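C.Elegans p53 tumor suppressor-like transcription factor (Caenorhabditis elegans, PDB 1T4W) activates transcription by binding the same DNA consensus sequence as p53, promoting germline apoptosis after DNA damage and ensuring proper meiotic chromosome segregation, its DNA-binding domain carrying one zinc ion. Local coordinates at residues V39-K44 and M153-F158. Sequence-based numbering, arbitrary orientation.
Sequences VPIQVK and MCLAVF
Ile41 and Val43 meet Leu155 and Val157 in a purely apolar contact across the interior of the beta-sandwich that forms the p53-family DNA-binding domain. Segment 39-44 belongs to the four-stranded antiparallel sheet, 153-158 to the larger mixed sheet, so the pairing is face to face between sheets, near the centre of the chain. All four side chains are buried and point across the gap, one residue in two along each strand. The two strands converge along the pair: the CA atoms of Ile41 and Leu155 are 10.6 Å apart, those of Val43 and Val157 8.2 Å. Ile41 and Leu155, the longer pair, span the wider end; the two valines meet at the closer one. Ile41 and Leu155 reach toward each other tip to tip, CD1 of Ile41 lying 4.2 Å from CD2 of Leu155. Leu155 extends across the gap because its CG stands anti to the backbone N (chi1 179°), whereas Ile41 places CG1 anti to its carbonyl carbon and sends CD1 out from that branch. Contact between the segments is light, burying 128 Å² in all. Ile41 and Val43 share backbone hydrogen bonds with Phe133 and Ala131 of strand 130-137. The side chain of Leu155 also rests on Ile60 of the neighbouring strand 57-65. The zinc site lies elsewhere. At the closer end both methyls of each valine take part: CG1 of Val43 lies 4.3 Å from CG2 of Val157, and the nearest pair is CG2 of Val43 with CG1 of Val157 at 4.2 Å.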
loop_
_atom_site.group_PDB
_atom_site.type_symbol
_atom_site.label_atom_id
_atom_site.label_comp_id
_atom_site.label_asym_id
_atom_site.label_seq_id
_atom_site.Cartn_x
_atom_site.Cartn_y
_atom_site.Cartn_z
ATOM N N VAL A 39 2.013 -4.864 9.018
ATOM C CA VAL A 39 2.141 -5.661 7.809
ATOM C C VAL A 39 3.539 -5.373 7.245
ATOM O O VAL A 39 3.864 -4.237 6.914
ATOM C CB VAL A 39 1.093 -5.289 6.744
ATOM C CG1 VAL A 39 1.255 -6.193 5.535
ATOM C CG2 VAL A 39 -0.316 -5.395 7.316
ATOM N N PRO A 40 4.377 -6.411 7.133
ATOM C CA PRO A 40 5.748 -6.294 6.614
ATOM C C PRO A 40 5.788 -6.179 5.086
ATOM O O PRO A 40 5.473 -7.122 4.369
ATOM C CB PRO A 40 6.425 -7.569 7.132
ATOM C CG PRO A 40 5.291 -8.578 7.101
ATOM C CD PRO A 40 4.080 -7.788 7.596
ATOM N N ILE A 41 6.162 -5.002 4.606
ATOM C CA ILE A 41 6.233 -4.735 3.170
ATOM C C ILE A 41 7.686 -4.674 2.685
ATOM O O ILE A 41 8.593 -4.228 3.406
ATOM C CB ILE A 41 5.600 -3.356 2.800
ATOM C CG1 ILE A 41 4.131 -3.285 3.247
ATOM C CG2 ILE A 41 5.766 -3.083 1.269
ATOM C CD1 ILE A 41 3.190 -4.290 2.539
ATOM N N GLN A 42 7.901 -5.142 1.468
ATOM C CA GLN A 42 9.226 -5.045 0.863
ATOM C C GLN A 42 9.030 -4.475 -0.531
ATOM O O GLN A 42 8.308 -5.060 -1.333
ATOM C CB GLN A 42 9.885 -6.415 0.730
ATOM C CG GLN A 42 10.124 -7.110 2.057
ATOM C CD GLN A 42 11.185 -8.183 1.944
ATOM O OE1 GLN A 42 11.123 -9.044 1.060
ATOM N NE2 GLN A 42 12.173 -8.135 2.835
ATOM N N VAL A 43 9.638 -3.328 -0.810
ATOM C CA VAL A 43 9.542 -2.735 -2.146
ATOM C C VAL A 43 10.905 -2.952 -2.826
ATOM O O VAL A 43 11.937 -2.605 -2.267
ATOM C CB VAL A 43 9.228 -1.216 -2.084
ATOM C CG1 VAL A 43 9.205 -0.619 -3.520
ATOM C CG2 VAL A 43 7.859 -0.988 -1.386
ATOM N N LYS A 44 10.907 -3.536 -4.021
ATOM C CA LYS A 44 12.162 -3.796 -4.714
ATOM C C LYS A 44 12.124 -3.218 -6.119
ATOM O O LYS A 44 11.050 -3.085 -6.719
ATOM C CB LYS A 44 12.421 -5.314 -4.792
ATOM C CG LYS A 44 12.678 -5.988 -3.435
ATOM C CD LYS A 44 12.736 -7.504 -3.604
ATOM C CE LYS A 44 13.153 -8.223 -2.311
ATOM N NZ LYS A 44 13.284 -9.708 -2.522
ATOM N N MET A 153 -9.693 -0.436 -2.139
ATOM C CA MET A 153 -8.576 0.300 -1.528
ATOM C C MET A 153 -7.309 -0.248 -2.169
ATOM O O MET A 153 -7.212 -1.449 -2.406
ATOM C CB MET A 153 -8.545 0.092 -0.026
ATOM C CG MET A 153 -9.786 0.594 0.656
ATOM S SD MET A 153 -9.629 0.430 2.432
ATOM C CE MET A 153 -11.186 1.108 2.965
ATOM N N CYS A 154 -6.342 0.634 -2.409
ATOM C CA CYS A 154 -5.104 0.295 -3.107
ATOM C C CYS A 154 -3.837 0.896 -2.472
ATOM O O CYS A 154 -3.799 2.099 -2.178
ATOM C CB CYS A 154 -5.229 0.799 -4.549
ATOM S SG CYS A 154 -3.778 0.513 -5.580
ATOM N N LEU A 155 -2.824 0.063 -2.232
ATOM C CA LEU A 155 -1.558 0.539 -1.645
ATOM C C LEU A 155 -0.614 0.719 -2.829
ATOM O O LEU A 155 -0.243 -0.268 -3.495
ATOM C CB LEU A 155 -0.962 -0.504 -0.679
ATOM C CG LEU A 155 0.387 -0.092 -0.050
ATOM C CD1 LEU A 155 0.176 1.195 0.748
ATOM C CD2 LEU A 155 0.934 -1.198 0.865
ATOM N N ALA A 156 -0.235 1.967 -3.093
ATOM C CA ALA A 156 0.635 2.292 -4.230
ATOM C C ALA A 156 1.926 2.983 -3.815
ATOM O O ALA A 156 1.925 3.803 -2.888
ATOM C CB ALA A 156 -0.130 3.208 -5.233
ATOM N N VAL A 157 3.014 2.645 -4.520
ATOM C CA VAL A 157 4.327 3.232 -4.279
ATOM C C VAL A 157 4.905 3.779 -5.587
ATOM O O VAL A 157 4.686 3.226 -6.665
ATOM C CB VAL A 157 5.328 2.211 -3.663
ATOM C CG1 VAL A 157 4.926 1.912 -2.206
ATOM C CG2 VAL A 157 5.359 0.954 -4.491
ATOM N N PHE A 158 5.663 4.859 -5.461
ATOM C CA PHE A 158 6.256 5.554 -6.602
ATOM C C PHE A 158 7.712 5.826 -6.307
ATOM O O PHE A 158 8.064 6.254 -5.191
ATOM C CB PHE A 158 5.543 6.900 -6.816
ATOM C CG PHE A 158 4.062 6.767 -7.040
ATOM C CD1 PHE A 158 3.551 6.565 -8.320
ATOM C CD2 PHE A 158 3.183 6.762 -5.962
ATOM C CE1 PHE A 158 2.164 6.345 -8.525
ATOM C CE2 PHE A 158 1.806 6.548 -6.148
ATOM C CZ PHE A 158 1.295 6.335 -7.432
#